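Local coordinates for protein bacteriocin (Pseudomonas syringae pv. tomato, PDB 4FZL) that probably kills competing bacteria by cleaving the peptidoglycan precursor lipid II, as a calcium-binding phosphatase of the colicin M family, at residues Q3-T8 with Q74-N79; L121-R126 with F150-G155; V173-K178 with T185-I190; D195-N200 with T222-E227. One frame throughout, in Å; residues are numbered along the deposited sequence.

Contact 1: residues Q3-T8 with Q74-N79; sequences QNPVAT and QQINEN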
loop_
_atom_site.group_PDB
_atom_site.type_symbol
_atom_site.label_atom_id
_atom_site.label_comp_id
_atom_site.label_asym_id
_atom_site.label_seq_id
_atom_site.Cartn_x
_atom_site.Cartn_y
_atom_site.Cartn_z
ATOM N N GLN A 3 -26.426 9.026 -15.106
ATOM C CA GLN A 3 -27.261 10.198 -14.817
ATOM C C GLN A 3 -26.429 11.442 -14.756
ATOM O O GLN A 3 -26.980 12.558 -14.589
ATOM C CB GLN A 3 -28.150 9.972 -13.550
ATOM C CG GLN A 3 -29.182 8.854 -13.799
ATOM C CD GLN A 3 -30.331 9.301 -14.677
ATOM O OE1 GLN A 3 -30.533 8.786 -15.773
ATOM N NE2 GLN A 3 -31.075 10.311 -14.198
ATOM N N ASN A 4 -25.103 11.238 -14.921
ATOM C CA ASN A 4 -24.220 12.349 -14.986
ATOM C C ASN A 4 -22.902 12.040 -15.753
ATOM O O ASN A 4 -22.501 10.873 -15.965
ATOM C CB ASN A 4 -23.966 12.897 -13.557
ATOM C CG ASN A 4 -23.014 12.080 -12.813
ATOM O OD1 ASN A 4 -21.855 12.073 -13.160
ATOM N ND2 ASN A 4 -23.451 11.483 -11.734
ATOM N N PRO A 5 -22.234 13.121 -16.166
ATOM C CA PRO A 5 -21.089 13.058 -17.041
ATOM C C PRO A 5 -19.838 12.678 -16.324
ATOM O O PRO A 5 -18.953 12.204 -17.050
ATOM C CB PRO A 5 -20.984 14.491 -17.612
ATOM C CG PRO A 5 -21.691 15.329 -16.599
ATOM C CD PRO A 5 -22.815 14.464 -16.144
ATOM N N VAL A 6 -19.752 12.871 -15.002
ATOM C CA VAL A 6 -18.601 12.409 -14.242
ATOM C C VAL A 6 -18.550 10.904 -14.251
ATOM O O VAL A 6 -17.456 10.318 -14.560
ATOM C CB VAL A 6 -18.566 12.964 -12.797
ATOM C CG1 VAL A 6 -17.384 12.443 -11.937
ATOM C CG2 VAL A 6 -18.567 14.520 -12.808
ATOM N N ALA A 7 -19.683 10.250 -13.977
ATOM C CA ALA A 7 -19.708 8.787 -14.022
ATOM C C ALA A 7 -19.403 8.268 -15.454
ATOM O O ALA A 7 -18.741 7.206 -15.642
ATOM C CB ALA A 7 -21.056 8.228 -13.536
ATOM N N THR A 8 -19.951 8.938 -16.491
ATOM C CA THR A 8 -19.669 8.578 -17.854
ATOM C C THR A 8 -18.177 8.506 -18.195
ATOM O O THR A 8 -17.694 7.498 -18.769
ATOM C CB THR A 8 -20.442 9.494 -18.810
ATOM O OG1 THR A 8 -21.840 9.358 -18.555
ATOM C CG2 THR A 8 -20.160 9.138 -20.295
ATOM N N GLN A 74 -27.779 12.738 -10.218
ATOM C CA GLN A 74 -27.710 13.760 -11.264
ATOM C C GLN A 74 -26.690 14.842 -10.932
ATOM O O GLN A 74 -26.407 15.692 -11.828
ATOM C CB GLN A 74 -29.063 14.411 -11.507
ATOM C CG GLN A 74 -30.033 13.479 -12.211
ATOM C CD GLN A 74 -30.715 14.072 -13.454
ATOM O OE1 GLN A 74 -31.884 13.776 -13.697
ATOM N NE2 GLN A 74 -29.988 14.892 -14.251
ATOM N N GLN A 75 -26.136 14.833 -9.723
ATOM C CA GLN A 75 -25.160 15.845 -9.375
ATOM C C GLN A 75 -23.759 15.516 -9.962
ATOM O O GLN A 75 -23.486 14.369 -10.346
ATOM C CB GLN A 75 -25.054 15.921 -7.884
ATOM C CG GLN A 75 -26.311 16.593 -7.138
ATOM C CD GLN A 75 -26.137 16.964 -5.735
ATOM O OE1 GLN A 75 -25.516 16.242 -5.035
ATOM N NE2 GLN A 75 -26.421 18.217 -5.390
ATOM N N ILE A 76 -22.931 16.561 -10.051
ATOM C CA ILE A 76 -21.607 16.475 -10.626
ATOM C C ILE A 76 -20.495 17.070 -9.751
ATOM O O ILE A 76 -19.383 17.205 -10.171
ATOM C CB ILE A 76 -21.519 17.067 -12.050
ATOM C CG1 ILE A 76 -21.912 18.564 -12.030
ATOM C CG2 ILE A 76 -22.385 16.268 -13.077
ATOM C CD1 ILE A 76 -21.619 19.314 -13.338
ATOM N N ASN A 77 -20.828 17.328 -8.503
ATOM C CA ASN A 77 -19.834 17.928 -7.617
ATOM C C ASN A 77 -18.864 16.917 -7.028
ATOM O O ASN A 77 -19.054 15.714 -7.130
ATOM C CB ASN A 77 -20.483 18.718 -6.459
ATOM C CG ASN A 77 -21.291 17.805 -5.548
ATOM O OD1 ASN A 77 -20.749 17.122 -4.691
ATOM N ND2 ASN A 77 -22.624 17.831 -5.707
ATOM N N GLU A 78 -17.819 17.397 -6.371
ATOM C CA GLU A 78 -16.755 16.489 -5.864
ATOM C C GLU A 78 -17.157 15.537 -4.734
ATOM O O GLU A 78 -16.443 14.565 -4.469
ATOM C CB GLU A 78 -15.481 17.250 -5.447
ATOM C CG GLU A 78 -15.749 18.169 -4.285
ATOM C CD GLU A 78 -14.631 19.214 -4.086
ATOM O OE1 GLU A 78 -14.749 20.387 -4.534
ATOM O OE2 GLU A 78 -13.611 18.825 -3.526
ATOM N N ASN A 79 -18.310 15.803 -4.101
ATOM C CA ASN A 79 -18.865 14.985 -3.035
ATOM C C ASN A 79 -19.874 13.934 -3.478
ATOM O O ASN A 79 -20.479 13.298 -2.630
ATOM C CB ASN A 79 -19.454 15.897 -1.937
ATOM C CG ASN A 79 -18.420 16.760 -1.357
ATOM O OD1 ASN A 79 -18.593 17.966 -1.181
ATOM N ND2 ASN A 79 -17.287 16.170 -1.123
HETATM O O HOH W 1 -26.281 15.065 -14.635
#

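Contact 2: residues L121-R126 with F150-G155; sequences LNVDIR and FAYDVG. With EDO (1,2-ethanediol), chain K; EDO (1,2-ethanediol), chain H.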
loop_
_atom_site.group_PDB
_atom_site.type_symbol
_atom_site.label_atom_id
_atom_site.label_comp_id
_atom_site.label_asym_id
_atom_site.label_seq_id
_atom_site.Cartn_x
_atom_site.Cartn_y
_atom_site.Cartn_z
ATOM N N LEU A 121 5.776 -9.069 0.517
ATOM C CA LEU A 121 7.101 -9.356 1.012
ATOM C C LEU A 121 7.498 -10.787 0.524
ATOM O O LEU A 121 6.700 -11.753 0.612
ATOM C CB LEU A 121 7.137 -9.286 2.537
ATOM C CG LEU A 121 6.946 -7.884 3.090
ATOM C CD1 LEU A 121 6.789 -7.978 4.566
ATOM C CD2 LEU A 121 8.007 -6.905 2.633
ATOM N N ASN A 122 8.769 -10.924 0.251
ATOM C CA ASN A 122 9.380 -12.215 -0.053
ATOM C C ASN A 122 10.811 -12.193 0.532
ATOM O O ASN A 122 11.798 -12.130 -0.171
ATOM C CB ASN A 122 9.255 -12.504 -1.556
ATOM C CG ASN A 122 9.707 -13.890 -1.912
ATOM O OD1 ASN A 122 9.645 -14.844 -1.101
ATOM N ND2 ASN A 122 10.057 -14.057 -3.188
ATOM N N VAL A 123 10.873 -12.221 1.867
ATOM C CA VAL A 123 12.107 -11.894 2.545
ATOM C C VAL A 123 13.069 -13.106 2.485
ATOM O O VAL A 123 12.729 -14.170 2.895
ATOM C CB VAL A 123 11.861 -11.480 3.993
ATOM C CG1 VAL A 123 13.156 -11.149 4.785
ATOM C CG2 VAL A 123 10.891 -10.274 4.037
ATOM N N ASP A 124 14.281 -12.870 1.991
ATOM C CA ASP A 124 15.322 -13.880 1.929
ATOM C C ASP A 124 16.268 -13.566 3.091
ATOM O O ASP A 124 17.158 -12.739 2.962
ATOM C CB ASP A 124 16.040 -13.779 0.570
ATOM C CG ASP A 124 17.268 -14.690 0.468
ATOM O OD1 ASP A 124 18.118 -14.467 -0.455
ATOM O OD2 ASP A 124 17.366 -15.653 1.275
ATOM N N ILE A 125 16.032 -14.150 4.268
ATOM C CA ILE A 125 16.830 -13.822 5.445
ATOM C C ILE A 125 18.327 -14.092 5.272
ATOM O O ILE A 125 19.147 -13.395 5.841
ATOM C CB ILE A 125 16.337 -14.602 6.674
ATOM C CG1 ILE A 125 14.937 -14.097 7.071
ATOM C CG2 ILE A 125 17.352 -14.493 7.803
ATOM C CD1 ILE A 125 13.969 -15.198 7.510
ATOM N N ARG A 126 18.676 -15.120 4.493
ATOM C CA ARG A 126 20.050 -15.486 4.290
ATOM C C ARG A 126 20.749 -14.341 3.582
ATOM O O ARG A 126 21.952 -14.149 3.781
ATOM C CB ARG A 126 20.179 -16.763 3.452
ATOM C CG ARG A 126 19.555 -18.049 4.020
ATOM C CD ARG A 126 19.848 -19.276 3.153
ATOM N NE ARG A 126 21.302 -19.466 3.004
ATOM C CZ ARG A 126 22.144 -19.775 3.998
ATOM N NH1 ARG A 126 21.716 -19.976 5.250
ATOM N NH2 ARG A 126 23.438 -19.900 3.736
ATOM N N PHE A 150 14.967 -5.542 11.765
ATOM C CA PHE A 150 15.796 -5.075 10.642
ATOM C C PHE A 150 15.040 -4.165 9.666
ATOM O O PHE A 150 13.836 -4.382 9.438
ATOM C CB PHE A 150 16.476 -6.239 9.897
ATOM C CG PHE A 150 15.519 -7.218 9.297
ATOM C CD1 PHE A 150 15.173 -7.203 7.948
ATOM C CD2 PHE A 150 14.970 -8.181 10.108
ATOM C CE1 PHE A 150 14.294 -8.166 7.443
ATOM C CE2 PHE A 150 14.087 -9.125 9.613
ATOM C CZ PHE A 150 13.732 -9.109 8.282
ATOM N N ALA A 151 15.760 -3.195 9.093
ATOM C CA ALA A 151 15.192 -2.354 8.057
ATOM C C ALA A 151 15.062 -3.136 6.801
ATOM O O ALA A 151 15.921 -3.977 6.486
ATOM C CB ALA A 151 16.064 -1.110 7.816
ATOM N N TYR A 152 14.032 -2.815 6.031
ATOM C CA TYR A 152 13.794 -3.513 4.797
ATOM C C TYR A 152 13.239 -2.569 3.748
ATOM O O TYR A 152 12.254 -1.918 3.960
ATOM C CB TYR A 152 12.795 -4.644 5.015
ATOM C CG TYR A 152 12.750 -5.696 3.921
ATOM C CD1 TYR A 152 13.756 -6.668 3.809
ATOM C CD2 TYR A 152 11.717 -5.717 3.005
ATOM C CE1 TYR A 152 13.698 -7.627 2.816
ATOM C CE2 TYR A 152 11.650 -6.678 2.029
ATOM C CZ TYR A 152 12.668 -7.611 1.934
ATOM O OH TYR A 152 12.635 -8.587 0.993
ATOM N N ASP A 153 13.871 -2.594 2.577
ATOM C CA ASP A 153 13.435 -1.798 1.431
ATOM C C ASP A 153 12.421 -2.659 0.691
ATOM O O ASP A 153 12.737 -3.652 -0.017
ATOM C CB ASP A 153 14.636 -1.441 0.577
ATOM C CG ASP A 153 14.294 -0.558 -0.615
ATOM O OD1 ASP A 153 13.152 -0.607 -1.117
ATOM O OD2 ASP A 153 15.181 0.216 -1.010
ATOM N N VAL A 154 11.171 -2.259 0.808
ATOM C CA VAL A 154 10.099 -3.015 0.305
ATOM C C VAL A 154 10.192 -3.172 -1.233
ATOM O O VAL A 154 9.662 -4.086 -1.843
ATOM C CB VAL A 154 8.805 -2.272 0.742
ATOM C CG1 VAL A 154 7.694 -2.855 0.071
ATOM C CG2 VAL A 154 8.671 -2.331 2.236
ATOM N N GLY A 155 10.910 -2.214 -1.835
ATOM C CA GLY A 155 11.190 -2.290 -3.228
ATOM C C GLY A 155 12.001 -3.478 -3.649
ATOM O O GLY A 155 11.950 -3.808 -4.814
HETATM C C1 EDO K . 16.871 -6.239 1.616
HETATM O O1 EDO K . 17.655 -6.239 2.809
HETATM C C2 EDO K . 15.962 -4.993 1.635
HETATM O O2 EDO K . 16.452 -3.922 2.362
HETATM C C1 EDO H . 14.009 -16.668 0.141
HETATM O O1 EDO H . 13.855 -16.073 -1.161
HETATM C C2 EDO H . 12.625 -16.654 0.759
HETATM O O2 EDO H . 11.775 -16.534 -0.420
HETATM O O HOH W 2 14.794 -10.342 0.539
#

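Contact 3: residues V173-K178 with T185-I190; sequences VGTIDK and TFSGEI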
loop_
_atom_site.group_PDB
_atom_site.type_symbol
_atom_site.label_atom_id
_atom_site.label_comp_id
_atom_site.label_asym_id
_atom_site.label_seq_id
_atom_site.Cartn_x
_atom_site.Cartn_y
_atom_site.Cartn_z
ATOM N N VAL A 173 11.090 -13.410 14.523
ATOM C CA VAL A 173 10.959 -13.934 15.867
ATOM C C VAL A 173 10.640 -15.438 15.764
ATOM O O VAL A 173 9.749 -15.868 14.995
ATOM C CB VAL A 173 9.878 -13.153 16.688
ATOM C CG1 VAL A 173 8.550 -13.034 15.935
ATOM C CG2 VAL A 173 9.668 -13.827 18.024
ATOM N N GLY A 174 11.399 -16.227 16.512
ATOM C CA GLY A 174 11.217 -17.650 16.548
ATOM C C GLY A 174 12.332 -18.348 17.266
ATOM O O GLY A 174 12.993 -17.798 18.157
ATOM N N THR A 175 12.501 -19.620 16.902
ATOM C CA THR A 175 13.463 -20.487 17.558
ATOM C C THR A 175 14.399 -21.091 16.508
ATOM O O THR A 175 14.017 -21.337 15.316
ATOM C CB THR A 175 12.729 -21.576 18.414
ATOM O OG1 THR A 175 11.919 -22.395 17.585
ATOM C CG2 THR A 175 11.828 -20.943 19.540
ATOM N N ILE A 176 15.610 -21.350 16.962
ATOM C CA ILE A 176 16.646 -21.966 16.167
ATOM C C ILE A 176 16.981 -23.293 16.808
ATOM O O ILE A 176 17.180 -23.353 18.013
ATOM C CB ILE A 176 17.894 -21.104 16.177
ATOM C CG1 ILE A 176 17.615 -19.770 15.514
ATOM C CG2 ILE A 176 19.079 -21.837 15.551
ATOM C CD1 ILE A 176 18.660 -18.759 15.815
ATOM N N ASP A 177 17.017 -24.346 15.988
ATOM C CA ASP A 177 17.404 -25.684 16.404
ATOM C C ASP A 177 18.735 -25.889 15.726
ATOM O O ASP A 177 18.828 -25.761 14.504
ATOM C CB ASP A 177 16.425 -26.780 15.908
ATOM C CG ASP A 177 16.853 -28.176 16.370
ATOM O OD1 ASP A 177 17.329 -28.308 17.519
ATOM O OD2 ASP A 177 16.748 -29.136 15.586
ATOM N N LYS A 178 19.759 -26.209 16.509
ATOM C CA LYS A 178 21.092 -26.425 15.968
ATOM C C LYS A 178 21.679 -27.765 16.449
ATOM O O LYS A 178 21.433 -28.167 17.582
ATOM C CB LYS A 178 22.018 -25.286 16.403
ATOM C CG LYS A 178 23.388 -25.349 15.747
ATOM C CD LYS A 178 24.323 -24.237 16.195
ATOM C CE LYS A 178 24.131 -23.905 17.661
ATOM N NZ LYS A 178 25.240 -23.084 18.264
ATOM N N THR A 185 18.294 -24.959 11.821
ATOM C CA THR A 185 17.022 -24.531 11.244
ATOM C C THR A 185 16.368 -23.475 12.125
ATOM O O THR A 185 16.406 -23.531 13.397
ATOM C CB THR A 185 16.053 -25.700 11.049
ATOM O OG1 THR A 185 16.690 -26.659 10.220
ATOM C CG2 THR A 185 14.742 -25.241 10.343
ATOM N N PHE A 186 15.819 -22.460 11.457
ATOM C CA PHE A 186 15.061 -21.425 12.128
ATOM C C PHE A 186 13.620 -21.623 11.707
ATOM O O PHE A 186 13.353 -21.831 10.529
ATOM C CB PHE A 186 15.533 -20.025 11.708
ATOM C CG PHE A 186 14.602 -18.940 12.168
ATOM C CD1 PHE A 186 14.740 -18.372 13.445
ATOM C CD2 PHE A 186 13.512 -18.601 11.388
ATOM C CE1 PHE A 186 13.803 -17.426 13.922
ATOM C CE2 PHE A 186 12.570 -17.645 11.876
ATOM C CZ PHE A 186 12.741 -17.057 13.091
ATOM N N SER A 187 12.705 -21.630 12.663
ATOM C CA SER A 187 11.264 -21.600 12.384
ATOM C C SER A 187 10.664 -20.467 13.187
ATOM O O SER A 187 10.927 -20.307 14.381
ATOM C CB SER A 187 10.548 -22.921 12.743
ATOM O OG SER A 187 10.388 -23.088 14.158
ATOM N N GLY A 188 9.872 -19.654 12.522
ATOM C CA GLY A 188 9.263 -18.576 13.176
ATOM C C GLY A 188 8.436 -17.744 12.297
ATOM O O GLY A 188 7.802 -18.289 11.420
ATOM N N GLU A 189 8.450 -16.431 12.526
ATOM C CA GLU A 189 7.527 -15.511 11.836
ATOM C C GLU A 189 8.228 -14.168 11.590
ATOM O O GLU A 189 9.108 -13.763 12.359
ATOM C CB GLU A 189 6.318 -15.189 12.767
ATOM C CG GLU A 189 5.355 -16.316 13.065
ATOM C CD GLU A 189 4.243 -15.864 14.012
ATOM O OE1 GLU A 189 4.510 -15.024 14.897
ATOM O OE2 GLU A 189 3.093 -16.349 13.838
ATOM N N ILE A 190 7.810 -13.501 10.535
ATOM C CA ILE A 190 8.104 -12.114 10.250
ATOM C C ILE A 190 6.860 -11.300 10.647
ATOM O O ILE A 190 5.737 -11.656 10.230
ATOM C CB ILE A 190 8.478 -11.852 8.761
ATOM C CG1 ILE A 190 9.839 -12.424 8.424
ATOM C CG2 ILE A 190 8.453 -10.343 8.376
ATOM C CD1 ILE A 190 10.082 -12.632 6.964
HETATM O O HOH W 3 9.435 -21.343 16.810
#

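Contact 4: residues D195-N200 with T222-E227; sequences DVYDAN and TSYSIE. With CA (calcium ion), chain C.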
loop_
_atom_site.group_PDB
_atom_site.type_symbol
_atom_site.label_atom_id
_atom_site.label_comp_id
_atom_site.label_asym_id
_atom_site.label_seq_id
_atom_site.Cartn_x
_atom_site.Cartn_y
_atom_site.Cartn_z
ATOM N N ASP A 195 4.262 2.094 10.210
ATOM C CA ASP A 195 5.041 2.989 9.314
ATOM C C ASP A 195 4.332 4.340 9.207
ATOM O O ASP A 195 3.125 4.405 8.988
ATOM C CB ASP A 195 5.200 2.340 7.985
ATOM C CG ASP A 195 6.379 2.915 7.154
ATOM O OD1 ASP A 195 7.595 2.804 7.521
ATOM O OD2 ASP A 195 6.089 3.396 6.038
ATOM N N VAL A 196 5.090 5.418 9.351
ATOM C CA VAL A 196 4.505 6.738 9.216
ATOM C C VAL A 196 4.451 7.114 7.738
ATOM O O VAL A 196 5.503 7.073 7.033
ATOM C CB VAL A 196 5.254 7.742 9.980
ATOM C CG1 VAL A 196 4.804 9.198 9.664
ATOM C CG2 VAL A 196 5.091 7.347 11.452
ATOM N N TYR A 197 3.241 7.478 7.274
ATOM C CA TYR A 197 3.055 7.977 5.934
ATOM C C TYR A 197 3.127 9.518 5.961
ATOM O O TYR A 197 2.250 10.162 6.494
ATOM C CB TYR A 197 1.698 7.533 5.386
ATOM C CG TYR A 197 1.472 7.889 3.958
ATOM C CD1 TYR A 197 1.890 7.030 2.958
ATOM C CD2 TYR A 197 0.899 9.060 3.594
ATOM C CE1 TYR A 197 1.587 7.211 1.612
ATOM C CE2 TYR A 197 0.691 9.370 2.287
ATOM C CZ TYR A 197 0.997 8.441 1.282
ATOM O OH TYR A 197 0.792 8.786 0.007
ATOM N N ASP A 198 4.204 10.066 5.435
ATOM C CA ASP A 198 4.329 11.523 5.261
ATOM C C ASP A 198 3.585 11.961 4.016
ATOM O O ASP A 198 3.956 11.576 2.889
ATOM C CB ASP A 198 5.805 11.909 5.155
ATOM C CG ASP A 198 6.033 13.438 5.119
ATOM O OD1 ASP A 198 7.200 13.803 5.308
ATOM O OD2 ASP A 198 5.081 14.242 4.873
ATOM N N ALA A 199 2.453 12.640 4.229
ATOM C CA ALA A 199 1.492 12.979 3.171
ATOM C C ALA A 199 1.819 14.312 2.468
ATOM O O ALA A 199 1.133 14.767 1.557
ATOM C CB ALA A 199 0.074 12.997 3.711
ATOM N N ASN A 200 2.963 14.895 2.788
ATOM C CA ASN A 200 3.406 16.091 2.040
ATOM C C ASN A 200 3.693 15.644 0.619
ATOM O O ASN A 200 4.490 14.728 0.424
ATOM C CB ASN A 200 4.628 16.726 2.717
ATOM C CG ASN A 200 5.061 18.037 2.050
ATOM O OD1 ASN A 200 4.923 18.232 0.855
ATOM N ND2 ASN A 200 5.596 18.932 2.841
ATOM N N THR A 222 -2.804 15.502 5.741
ATOM C CA THR A 222 -2.420 15.118 7.112
ATOM C C THR A 222 -1.743 13.770 7.045
ATOM O O THR A 222 -2.284 12.806 6.494
ATOM C CB THR A 222 -3.633 15.047 8.056
ATOM O OG1 THR A 222 -4.304 16.315 7.989
ATOM C CG2 THR A 222 -3.188 14.780 9.525
ATOM N N SER A 223 -0.524 13.732 7.579
ATOM C CA SER A 223 0.245 12.490 7.675
ATOM C C SER A 223 -0.478 11.558 8.656
ATOM O O SER A 223 -1.285 11.983 9.486
ATOM C CB SER A 223 1.689 12.831 8.140
ATOM O OG SER A 223 2.305 13.626 7.106
ATOM N N TYR A 224 -0.136 10.289 8.613
ATOM C CA TYR A 224 -0.832 9.295 9.377
ATOM C C TYR A 224 0.001 8.033 9.520
ATOM O O TYR A 224 1.025 7.860 8.832
ATOM C CB TYR A 224 -2.188 9.018 8.704
ATOM C CG TYR A 224 -2.105 8.460 7.276
ATOM C CD1 TYR A 224 -1.924 7.099 7.054
ATOM C CD2 TYR A 224 -2.143 9.301 6.155
ATOM C CE1 TYR A 224 -1.925 6.634 5.750
ATOM C CE2 TYR A 224 -2.053 8.807 4.845
ATOM C CZ TYR A 224 -1.960 7.467 4.680
ATOM O OH TYR A 224 -1.871 6.947 3.407
ATOM N N SER A 225 -0.490 7.122 10.351
ATOM C CA SER A 225 0.176 5.856 10.673
ATOM C C SER A 225 -0.443 4.786 9.779
ATOM O O SER A 225 -1.653 4.669 9.669
ATOM C CB SER A 225 0.001 5.597 12.187
ATOM O OG SER A 225 0.426 4.281 12.518
ATOM N N ILE A 226 0.428 3.908 9.253
ATOM C CA ILE A 226 0.039 2.731 8.562
ATOM C C ILE A 226 0.385 1.556 9.501
ATOM O O ILE A 226 1.561 1.275 9.799
ATOM C CB ILE A 226 0.701 2.578 7.171
ATOM C CG1 ILE A 226 0.299 3.739 6.253
ATOM C CG2 ILE A 226 0.305 1.248 6.498
ATOM C CD1 ILE A 226 0.733 3.609 4.826
ATOM N N GLU A 227 -0.663 0.827 9.914
ATOM C CA GLU A 227 -0.516 -0.375 10.725
ATOM C C GLU A 227 -0.337 -1.544 9.829
ATOM O O GLU A 227 -1.045 -1.631 8.817
ATOM C CB GLU A 227 -1.731 -0.555 11.635
ATOM C CG GLU A 227 -1.908 0.608 12.540
ATOM C CD GLU A 227 -3.013 0.507 13.556
ATOM O OE1 GLU A 227 -3.760 -0.470 13.562
ATOM O OE2 GLU A 227 -3.059 1.409 14.397
HETATM CA CA CA C . 8.459 3.913 5.589
HETATM O O HOH W 4 7.393 5.385 4.725
HETATM O O HOH W 5 10.214 5.016 4.223
#

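Contact 1: residues Q3-T8 with Q74-N79
Asn-4 and Pro-5, at the capped start of helix 5-12, lean against Ile-76 in the loop that follows helix 59-70. The N-cap is defined by a nearly straight bond from Ala-7 N to Asn-4 OD1 (3.0 Å, 167° at the hydrogen). CG of Asn-4 sits between its backbone N and carbonyl carbon (chi1 78°), a torsion that folds OD1 back over the first turn and leaves ND2 facing the loop. That nitrogen donates to Ser-73 O; its approach to Gln-75 O has too poor an angle for a hydrogen bond.

The apolar part turns on Ile-76, whose side chain crosses that of Pro-5 at about a right angle and puts CG2 3.6 Å from Pro-5 CD. Val-6 comes in obliquely, its CG2 4.0 Å from Ile-76 CB. On the exposed side the amides of Gln-3 and Gln-74 stand 84° apart, and Gln-3 NE2 remains 3.6 Å from Gln-74 OE1. The backbones are joined there through one water, which donates to Gln-3 O at 2.6 Å and to Gln-74 O at 2.9 Å.

Contact 2: residues L121-R126 with F150-G155
Val-123 packs over the ring of Tyr-152, joining the loop between helices 116-119 and 129-135 to the end of strand 142-153 in the mixed sheet of this colicin M-like domain. The tight part is a CH-pi contact: Val-123 CG2 lies 4.2 Å from the centroid of the Tyr-152 ring and 25° off its normal, so it sits over the face but off-centre on the ring. With CG1 anti to the backbone N (chi1 179°), the two methyls of Val-123 divide their work. CG2 takes the tyrosine face, while CG1 reaches CZ of Phe-150 at 4.1 Å, obliquely to that ring. Leu-121 runs alongside Tyr-152, pointing the other way, and brings CD2 to 3.7 Å from CE2 of the tyrosine, again at an oblique approach. Phe-150 is buried further by Val-131 and Leu-170, which continue the apolar layer into helix 129-135 and strand 167-178.

The other side is looser and wetter. No direct hydrogen bond links the two segments, and the opposite face of Tyr-152 is covered by a 1,2-ethanediol, probably from the crystallisation liquor, whose C2 approaches CD1 of the tyrosine to 3.5 Å. A second diol donates from O2 to Asn-122 OD1. The phenol is nevertheless held in place: Tyr-152 OH is hydrogen-bonded to Asp-157, whose OD1 also accepts from Asn-122 N. A water in the plane of the tyrosine ring completes the link, donating to Tyr-152 OH at 2.8 Å and accepting from Asp-124 N at 3.0 Å.

Contact 3: residues V173-K178 with T185-I190
Phe-186 lays its ring across the backbone of the neighbouring strand, with CE1 3.7 Å from Gly-174 CA and CZ 3.7 Å from Val-173 O, both approached obliquely. Its CG is anti to the backbone N (chi1 169°), which carries the ring over the adjacent Gly-174/Gly-188 pair. Ile-176, the non-hydrogen-bonded partner of Phe-186, meets the ring differently: CG1 lies at the edge, in the ring plane, 3.8 Å from CD1 of the phenylalanine. Both also touch Leu-146 on adjacent strand 142-153 of the same sheet, extending the apolar patch across the strands.

The strands form the antiparallel hairpin 167-178/184-197, their short axes at 180° and 4.7 Å apart. Three hydrogen-bonded pairs, Val-173 with Glu-189, Thr-175 with Ser-187 and Asp-177 with Thr-185, supply six backbone bonds, the shortest including Asp-177 N to Thr-185 O at 2.8 Å. Between them, Gly-174 and Gly-188 bring their CA atoms to 4.0 Å.

The opposite face, bearing Thr-175 and Ser-187, is mostly polar, with Val-173 the apolar exception. A water lies 2.8 Å from Thr-175 OG1 and donates to Ser-187 O at 3.0 Å, while Glu-189 forms a salt bridge with Arg-191. Asp-177, a magnesium ligand in another crystal structure of this protein, also projects from this exposed face. The chemistry thus implies a two-sided ribbon: the buried Ile-176 and Phe-186 on one face, mainly hydroxyls and carboxylates on the other.

Contact 4: residues D195-N200 with T222-E227
The calcium site lies at the edge of an antiparallel strand pair, 195-197 with 224-227, and Asp-195 belongs to both. Its carboxylate binds the calcium ion through both oxygens, OD1 at 2.4 Å and OD2 at 2.5 Å, while its backbone forms a hydrogen-bonded pair with Ile-226. Two waters and the carbonyl oxygens of Leu-165 and Asn-167 are among the other ligands. The metal-bearing residue is therefore fixed from the sheet side by the bonds of Asp-195 N and O to Ile-226.

Tyr-197 and Tyr-224, the next hydrogen-bonded pair, run side by side in the same direction. Their planes are only 21° apart but offset, with centroids 4.7 Å apart, so that little of one ring lies over the other. Instead, Tyr-224 OH stands 3.4 Å above the centre of the Tyr-197 ring, and Tyr-197 CB covers the face of Tyr-224, 3.8 Å from its centroid. Ile-226 CD1 reaches Tyr-197 CD1 obliquely. Where regular pairing ends, Ser-223 OG substitutes for a backbone acceptor and takes the Ala-199 N-H at 3.0 Å, nearly straight at 166°.

Tyr-224 OH also bonds to Ala-100 O and its ring meets His-103 edge-to-face, tying the pair to helix 96-106. Ile-226 leans on Thr-164 and Leu-165 of helix 159-165, and strand 112-113 runs parallel to 224-227 in the sheet.

In the fold
From the N terminus, contact 1 closes the first and largest loop, bringing the loop after helix 59-70 back to the start of helix 5-12 around a mostly helical stretch with no strand. The other three follow in series, none enclosing or crossing another. Contact 2 closes a loop containing helix 129-135 and much of strand 142-153. Contact 3 closes the short hairpin, and contact 4 returns 222-227 to the end of strand 184-197 across two helices. Contacts 2, 3 and 4 reach one mixed sheet; Val-123 of contact 2 packs on Ile-190 of contact 3, and strand 184-197 serves both contacts 3 and 4. Contact 1 stands apart, its centre about 55 Å from that of contact 3.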